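Local atomic coordinates of (S)-ureidoglycine--glyoxylate transaminase (Bacillus subtilis, PDB entry 3ISL), a protein that catalyses the pyridoxal-phosphate-dependent transfer of an amino group from (S)-ureidoglycine to glyoxylate, giving oxalurate and glycine in purine catabolism. Residues P33-G36 and Q37-A41; Y274-R277 and E278-L282; L282-E285 and E286-T290. All blocks are in the same frame, centred on the assembly; numbering follows the deposited sequence.

Contact 1 of 3, residues P33-G36 and Q37-A41; sequences PVVG and QFDPA
Gly36 and Asp39 are the ends of a type I beta turn just ahead of a helix, with Gln37 and Phe38 at its two central positions. The CB of Gln37 touches the loop at Gly36 C, while the rest of its side chain runs outward; the amide at its end is held by Tyr257 through OE1 and by Asn264 through NE2. On the way there CG of Gln37 passes over the centre of the Phe38 ring, 3.9 Å above its plane. Asp39 closes the turn. Its N donates to Gly36 O at 3.2 Å, and the bond is fairly straight (161°), though the donor stands above the carbonyl plane, 68° out of it. The CB of Asp39 also packs on that oxygen, 3.4 Å from Gly36 O. With CG anti to the backbone N (chi1 179°), the carboxylate is carried back toward Val35, with OD2 4.0 Å from Val35 CB. Its two oxygens divide the work: OD1 accepts from Ala41 N at 2.8 Å on its anti side, an N-cap bond for the first turn of helix 40-56, and OD2 forms a salt bridge with Arg12 of the second subunit. Replacing Asp39 by an alanine is likely to leave Ala41 N without its capping acceptor and Arg12 of the second subunit without its counter-charge. Past Pro40, Ala41 turns its methyl back toward the loop, with CB 4.4 Å from Val35 CG2, a light apolar touch. The bend thus joins the loop that follows helix 24-29 to helix 40-56, with Val34 and Val35 packed on helix 270-286 and the second subunit packing against Pro33, Val34, Pro40 and Ala41.

Contact 2 of 3, residues Y274-R277 and E278-L282; sequences YALR and EGVRL
The guanidinium of Arg277 meets Glu278 at its edge: NH1 donates to OE2 of Glu278 at 2.8 Å, with that oxygen in the guanidinium plane and approached on its syn side. The two flat groups are turned 39° against each other. Arg281 presents its own edge to the same carboxylate and grips it side-on, NE to Glu278 OE2 at 3.0 Å and NH2 to Glu278 OE1 at 2.9 Å, both nitrogens reaching the oxygens from above the carboxylate plane. One face of the Arg281 guanidinium is covered by Leu282 CD2, 3.6 Å above the plane and offset toward the rim. Glu278 OE2 therefore accepts two bonds, from opposite faces of its plane, and this shared oxygen brings Arg277 NH1 within 3.7 Å of Arg281 NE. A bend in the Arg277 chain at chi2 (-87°) turns its end back toward the carboxylate of the next residue. The three residues form a buried salt-bridge network at the subunit interface, along one side of helix 270-286, whose i to i+4 backbone bonds run through all of this region; the bond from Val280 N to Leu276 O, at 2.8 Å, is almost straight. Away from the charges, Leu276 and Val280 lie side by side one turn apart and point the same way, CD1 of Leu276 3.7 Å from CG2 of Val280. The network extends beyond this stretch: Arg277 NH2 pairs with Glu48 of helix 40-56, and Arg281 NH1 with Glu285. From the second subunit the carbonyl of Arg5 accepts from Arg277 NH1, and the backbone N of Leu7 donates to Glu278 OE1.

Contact 3 of 3, residues L282-E285 and E286-T290; sequences LVLE and EGLET
The join between helix 270-286 and helix 288-308 is made at Gly287, after which Leu288 folds back onto Val283 and Leu284. Helix 270-286 finishes with two backbone bonds, Glu286 N to Leu282 O at 3.1 Å and Gly287 N to Val283 O at 3.0 Å. The CB of Glu286 packs over this last turn, 3.5 Å from Val283 O. Gly287 then leaves helical geometry with positive phi (103°), where a beta carbon would run into the carbonyl oxygen of Glu286, and it serves at the same time as the N-cap residue of the next helix. This single-residue link between two helices brings Leu288 against the side chains of the preceding turn. Its CD2 lies only 3.4 Å from Val283 CG2, tighter than ordinary van der Waals contact, and the two side chains cross at a slant. Val283 is nearly eclipsed about its first torsion (chi1 -11°), and the close approach is therefore doubtful in detail: it may reflect strain or an imperfectly placed side chain. The contact with Leu284 is looser, Leu284 CD1 standing 4.2 Å from Leu288 CG. Leu56 of helix 40-56 and Leu200 cover Val283, and Met52 of helix 40-56 packs on Leu284. On the polar side, Glu286 reaches forward along the chain to helix 288-308, its OE1 forming salt bridges with Arg291 and Arg294.

Overall arrangement
Contacts 2 and 3 follow one another on helix 270-286, sharing Leu282, with centres 12 Å apart. Contact 1 comes much earlier in the chain but meets the same helix: its centre is 16 Å from that of contact 2, and Tyr274 OH makes a probable hydrogen bond to Pro33 O at 2.8 Å. Contacts 1 and 3 do not touch, their nearest atoms about 17 Å apart. Near the cofactor, the Gln37 side chain of contact 1 is about 6 Å from a bound pyridoxal phosphate. The side chains of Leu276 in contact 2 and Val283 in contact 3 each lie about 11 Å from that of Lys198, the lysine that carries the cofactor, which is not attached in this structure.

Contact 1 of 3, residues P33-G36 and Q37-A41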
loop_
_atom_site.group_PDB
_atom_site.type_symbol
_atom_site.label_atom_id
_atom_site.label_comp_id
_atom_site.label_asym_id
_atom_site.label_seq_id
_atom_site.Cartn_x
_atom_site.Cartn_y
_atom_site.Cartn_z
ATOM N N PRO A 33 -7.946 15.429 -8.254
ATOM C CA PRO A 33 -7.352 15.934 -6.994
ATOM C C PRO A 33 -7.886 15.163 -5.756
ATOM O O PRO A 33 -9.079 14.843 -5.650
ATOM C CB PRO A 33 -7.704 17.427 -6.998
ATOM C CG PRO A 33 -7.643 17.793 -8.591
ATOM C CD PRO A 33 -8.427 16.519 -9.147
ATOM N N VAL A 34 -6.995 14.914 -4.819
ATOM C CA VAL A 34 -7.292 14.127 -3.633
ATOM C C VAL A 34 -8.181 14.928 -2.672
ATOM O O VAL A 34 -8.223 16.160 -2.753
ATOM C CB VAL A 34 -6.038 13.711 -2.880
ATOM C CG1 VAL A 34 -5.088 12.857 -3.742
ATOM C CG2 VAL A 34 -5.324 14.902 -2.367
ATOM N N VAL A 35 -8.936 14.202 -1.847
ATOM C CA VAL A 35 -9.664 14.737 -0.703
ATOM C C VAL A 35 -9.127 13.947 0.513
ATOM O O VAL A 35 -8.539 12.920 0.308
ATOM C CB VAL A 35 -11.222 14.507 -0.846
ATOM C CG1 VAL A 35 -11.822 15.286 -2.048
ATOM C CG2 VAL A 35 -11.621 13.001 -0.877
ATOM N N GLY A 36 -9.364 14.394 1.750
ATOM C CA GLY A 36 -8.807 13.713 2.960
ATOM C C GLY A 36 -9.643 12.590 3.499
ATOM O O GLY A 36 -10.752 12.433 3.007
ATOM N N GLN A 37 -9.112 11.799 4.474
ATOM C CA GLN A 37 -9.753 10.539 4.937
ATOM C C GLN A 37 -10.987 10.918 5.660
ATOM O O GLN A 37 -11.910 10.175 5.657
ATOM C CB GLN A 37 -8.884 9.687 5.951
ATOM C CG GLN A 37 -7.709 10.430 6.654
ATOM C CD GLN A 37 -7.128 9.750 7.956
ATOM O OE1 GLN A 37 -7.303 8.544 8.245
ATOM N NE2 GLN A 37 -6.428 10.569 8.749
ATOM N N PHE A 38 -10.989 12.063 6.319
ATOM C CA PHE A 38 -12.157 12.452 7.110
ATOM C C PHE A 38 -13.056 13.468 6.415
ATOM O O PHE A 38 -13.813 14.178 7.068
ATOM C CB PHE A 38 -11.721 13.067 8.449
ATOM C CG PHE A 38 -10.742 12.220 9.206
ATOM C CD1 PHE A 38 -9.509 12.766 9.616
ATOM C CD2 PHE A 38 -11.013 10.831 9.425
ATOM C CE1 PHE A 38 -8.568 11.960 10.280
ATOM C CE2 PHE A 38 -10.091 10.007 10.088
ATOM C CZ PHE A 38 -8.863 10.577 10.530
ATOM N N ASP A 39 -12.917 13.604 5.128
ATOM C CA ASP A 39 -13.784 14.503 4.388
ATOM C C ASP A 39 -14.995 13.652 3.964
ATOM O O ASP A 39 -14.826 12.540 3.503
ATOM C CB ASP A 39 -12.968 14.955 3.185
ATOM C CG ASP A 39 -13.732 15.896 2.257
ATOM O OD1 ASP A 39 -14.953 15.676 1.991
ATOM O OD2 ASP A 39 -13.085 16.834 1.752
ATOM N N PRO A 40 -16.221 14.150 4.155
ATOM C CA PRO A 40 -17.482 13.414 3.770
ATOM C C PRO A 40 -17.434 12.923 2.331
ATOM O O PRO A 40 -17.991 11.851 2.000
ATOM C CB PRO A 40 -18.572 14.502 3.942
ATOM C CG PRO A 40 -17.982 15.393 5.056
ATOM C CD PRO A 40 -16.516 15.431 4.824
ATOM N N ALA A 41 -16.750 13.660 1.459
ATOM C CA ALA A 41 -16.604 13.126 0.091
ATOM C C ALA A 41 -15.873 11.774 0.130
ATOM O O ALA A 41 -16.186 10.851 -0.660
ATOM C CB ALA A 41 -15.867 14.094 -0.789
#

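Contact 2 of 3, residues Y274-R277 and E278-L282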
loop_
_atom_site.group_PDB
_atom_site.type_symbol
_atom_site.label_atom_id
_atom_site.label_comp_id
_atom_site.label_asym_id
_atom_site.label_seq_id
_atom_site.Cartn_x
_atom_site.Cartn_y
_atom_site.Cartn_z
ATOM N N TYR A 274 -9.855 5.798 -5.189
ATOM C CA TYR A 274 -10.511 6.259 -6.397
ATOM C C TYR A 274 -10.484 5.134 -7.433
ATOM O O TYR A 274 -11.532 4.814 -8.074
ATOM C CB TYR A 274 -9.807 7.510 -7.026
ATOM C CG TYR A 274 -9.945 8.846 -6.286
ATOM C CD1 TYR A 274 -10.884 9.026 -5.261
ATOM C CD2 TYR A 274 -9.147 9.947 -6.662
ATOM C CE1 TYR A 274 -11.018 10.281 -4.620
ATOM C CE2 TYR A 274 -9.245 11.153 -6.040
ATOM C CZ TYR A 274 -10.192 11.339 -5.015
ATOM O OH TYR A 274 -10.262 12.600 -4.366
ATOM N N ALA A 275 -9.273 4.595 -7.618
ATOM C CA ALA A 275 -9.016 3.600 -8.646
ATOM C C ALA A 275 -9.790 2.307 -8.367
ATOM O O ALA A 275 -10.412 1.787 -9.243
ATOM C CB ALA A 275 -7.510 3.364 -8.842
ATOM N N LEU A 276 -9.819 1.851 -7.132
ATOM C CA LEU A 276 -10.587 0.664 -6.772
ATOM C C LEU A 276 -12.099 0.862 -6.995
ATOM O O LEU A 276 -12.785 0.023 -7.617
ATOM C CB LEU A 276 -10.318 0.309 -5.270
ATOM C CG LEU A 276 -11.036 -0.919 -4.783
ATOM C CD1 LEU A 276 -10.665 -2.240 -5.645
ATOM C CD2 LEU A 276 -10.740 -1.140 -3.328
ATOM N N ARG A 277 -12.620 1.939 -6.429
ATOM C CA ARG A 277 -14.003 2.344 -6.685
ATOM C C ARG A 277 -14.360 2.273 -8.173
ATOM O O ARG A 277 -15.312 1.565 -8.580
ATOM C CB ARG A 277 -14.193 3.750 -6.103
ATOM C CG ARG A 277 -15.693 4.238 -5.853
ATOM C CD ARG A 277 -16.269 4.857 -7.092
ATOM N NE ARG A 277 -17.581 5.443 -6.809
ATOM C CZ ARG A 277 -18.424 5.917 -7.718
ATOM N NH1 ARG A 277 -18.064 5.937 -9.006
ATOM N NH2 ARG A 277 -19.617 6.414 -7.325
ATOM N N GLU A 278 -13.572 2.950 -9.022
ATOM C CA GLU A 278 -13.890 2.904 -10.445
ATOM C C GLU A 278 -13.720 1.519 -11.049
ATOM O O GLU A 278 -14.529 1.134 -11.864
ATOM C CB GLU A 278 -13.144 3.954 -11.267
ATOM C CG GLU A 278 -13.436 5.365 -10.866
ATOM C CD GLU A 278 -14.900 5.808 -11.137
ATOM O OE1 GLU A 278 -15.149 6.679 -12.002
ATOM O OE2 GLU A 278 -15.793 5.312 -10.440
ATOM N N GLY A 279 -12.675 0.792 -10.663
ATOM C CA GLY A 279 -12.446 -0.567 -11.196
ATOM C C GLY A 279 -13.553 -1.563 -10.856
ATOM O O GLY A 279 -14.043 -2.271 -11.734
ATOM N N VAL A 280 -14.004 -1.564 -9.593
ATOM C CA VAL A 280 -15.139 -2.391 -9.234
ATOM C C VAL A 280 -16.428 -1.863 -9.891
ATOM O O VAL A 280 -17.289 -2.631 -10.339
ATOM C CB VAL A 280 -15.326 -2.469 -7.715
ATOM C CG1 VAL A 280 -16.281 -3.553 -7.415
ATOM C CG2 VAL A 280 -13.957 -2.849 -7.123
ATOM N N ARG A 281 -16.570 -0.561 -10.011
ATOM C CA ARG A 281 -17.817 -0.139 -10.700
ATOM C C ARG A 281 -17.864 -0.727 -12.130
ATOM O O ARG A 281 -18.927 -1.065 -12.597
ATOM C CB ARG A 281 -17.949 1.391 -10.741
ATOM C CG ARG A 281 -18.980 1.936 -11.705
ATOM C CD ARG A 281 -19.035 3.428 -11.658
ATOM N NE ARG A 281 -17.868 4.100 -12.237
ATOM C CZ ARG A 281 -17.706 4.388 -13.530
ATOM N NH1 ARG A 281 -18.572 3.982 -14.467
ATOM N NH2 ARG A 281 -16.622 5.054 -13.884
ATOM N N LEU A 282 -16.722 -0.783 -12.829
ATOM C CA LEU A 282 -16.677 -1.295 -14.192
ATOM C C LEU A 282 -16.961 -2.755 -14.256
ATOM O O LEU A 282 -17.634 -3.223 -15.221
ATOM C CB LEU A 282 -15.365 -1.009 -14.928
ATOM C CG LEU A 282 -15.028 0.470 -15.099
ATOM C CD1 LEU A 282 -13.796 0.663 -16.005
ATOM C CD2 LEU A 282 -16.178 1.327 -15.596
#

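Contact 3 of 3, residues L282-E285 and E286-T290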
loop_
_atom_site.group_PDB
_atom_site.type_symbol
_atom_site.label_atom_id
_atom_site.label_comp_id
_atom_site.label_asym_id
_atom_site.label_seq_id
_atom_site.Cartn_x
_atom_site.Cartn_y
_atom_site.Cartn_z
ATOM N N LEU A 282 -16.722 -0.783 -12.829
ATOM C CA LEU A 282 -16.677 -1.295 -14.192
ATOM C C LEU A 282 -16.961 -2.755 -14.256
ATOM O O LEU A 282 -17.634 -3.223 -15.221
ATOM C CB LEU A 282 -15.365 -1.009 -14.928
ATOM C CG LEU A 282 -15.028 0.470 -15.099
ATOM C CD1 LEU A 282 -13.796 0.663 -16.005
ATOM C CD2 LEU A 282 -16.178 1.327 -15.596
ATOM N N VAL A 283 -16.481 -3.499 -13.267
ATOM C CA VAL A 283 -16.870 -4.911 -13.271
ATOM C C VAL A 283 -18.365 -5.122 -13.130
ATOM O O VAL A 283 -18.951 -5.918 -13.821
ATOM C CB VAL A 283 -15.977 -5.887 -12.425
ATOM C CG1 VAL A 283 -14.707 -5.313 -11.936
ATOM C CG2 VAL A 283 -16.736 -7.045 -11.606
ATOM N N LEU A 284 -18.960 -4.372 -12.249
ATOM C CA LEU A 284 -20.384 -4.494 -12.000
ATOM C C LEU A 284 -21.212 -3.974 -13.171
ATOM O O LEU A 284 -22.320 -4.403 -13.332
ATOM C CB LEU A 284 -20.713 -3.744 -10.697
ATOM C CG LEU A 284 -20.765 -4.543 -9.380
ATOM C CD1 LEU A 284 -20.333 -6.091 -9.300
ATOM C CD2 LEU A 284 -20.274 -3.779 -8.232
ATOM N N GLU A 285 -20.696 -3.024 -13.968
ATOM C CA GLU A 285 -21.441 -2.545 -15.101
ATOM C C GLU A 285 -21.430 -3.590 -16.188
ATOM O O GLU A 285 -22.431 -3.754 -16.880
ATOM C CB GLU A 285 -20.942 -1.218 -15.647
ATOM C CG GLU A 285 -21.009 -0.078 -14.607
ATOM C CD GLU A 285 -20.694 1.323 -15.177
ATOM O OE1 GLU A 285 -20.131 1.394 -16.292
ATOM O OE2 GLU A 285 -21.047 2.354 -14.496
ATOM N N GLU A 286 -20.293 -4.288 -16.331
ATOM C CA GLU A 286 -20.209 -5.409 -17.213
ATOM C C GLU A 286 -21.190 -6.520 -16.805
ATOM O O GLU A 286 -21.920 -7.096 -17.650
ATOM C CB GLU A 286 -18.763 -5.936 -17.314
ATOM C CG GLU A 286 -18.661 -7.052 -18.439
ATOM C CD GLU A 286 -17.241 -7.513 -18.745
ATOM O OE1 GLU A 286 -16.307 -7.089 -18.026
ATOM O OE2 GLU A 286 -17.010 -8.293 -19.739
ATOM N N GLY A 287 -21.262 -6.806 -15.508
ATOM C CA GLY A 287 -22.037 -7.946 -15.091
ATOM C C GLY A 287 -21.050 -9.055 -14.782
ATOM O O GLY A 287 -20.215 -9.446 -15.654
ATOM N N LEU A 288 -21.140 -9.587 -13.552
ATOM C CA LEU A 288 -20.246 -10.649 -13.128
ATOM C C LEU A 288 -20.337 -11.864 -14.074
ATOM O O LEU A 288 -19.330 -12.295 -14.664
ATOM C CB LEU A 288 -20.560 -11.055 -11.674
ATOM C CG LEU A 288 -20.076 -10.093 -10.601
ATOM C CD1 LEU A 288 -20.285 -10.750 -9.223
ATOM C CD2 LEU A 288 -18.601 -9.812 -10.828
ATOM N N GLU A 289 -21.541 -12.405 -14.272
ATOM C CA GLU A 289 -21.673 -13.570 -15.168
ATOM C C GLU A 289 -21.239 -13.307 -16.634
ATOM O O GLU A 289 -20.478 -14.099 -17.188
ATOM C CB GLU A 289 -23.063 -14.222 -15.064
ATOM C CG GLU A 289 -22.977 -15.645 -14.446
ATOM C CD GLU A 289 -23.319 -15.685 -13.003
ATOM O OE1 GLU A 289 -22.569 -15.125 -12.207
ATOM O OE2 GLU A 289 -24.354 -16.309 -12.633
ATOM N N THR A 290 -21.645 -12.157 -17.211
ATOM C CA THR A 290 -21.135 -11.667 -18.499
ATOM C C THR A 290 -19.616 -11.570 -18.475
ATOM O O THR A 290 -18.930 -12.089 -19.354
ATOM C CB THR A 290 -21.741 -10.276 -18.850
ATOM O OG1 THR A 290 -23.143 -10.392 -18.827
ATOM C CG2 THR A 290 -21.344 -9.757 -20.253
#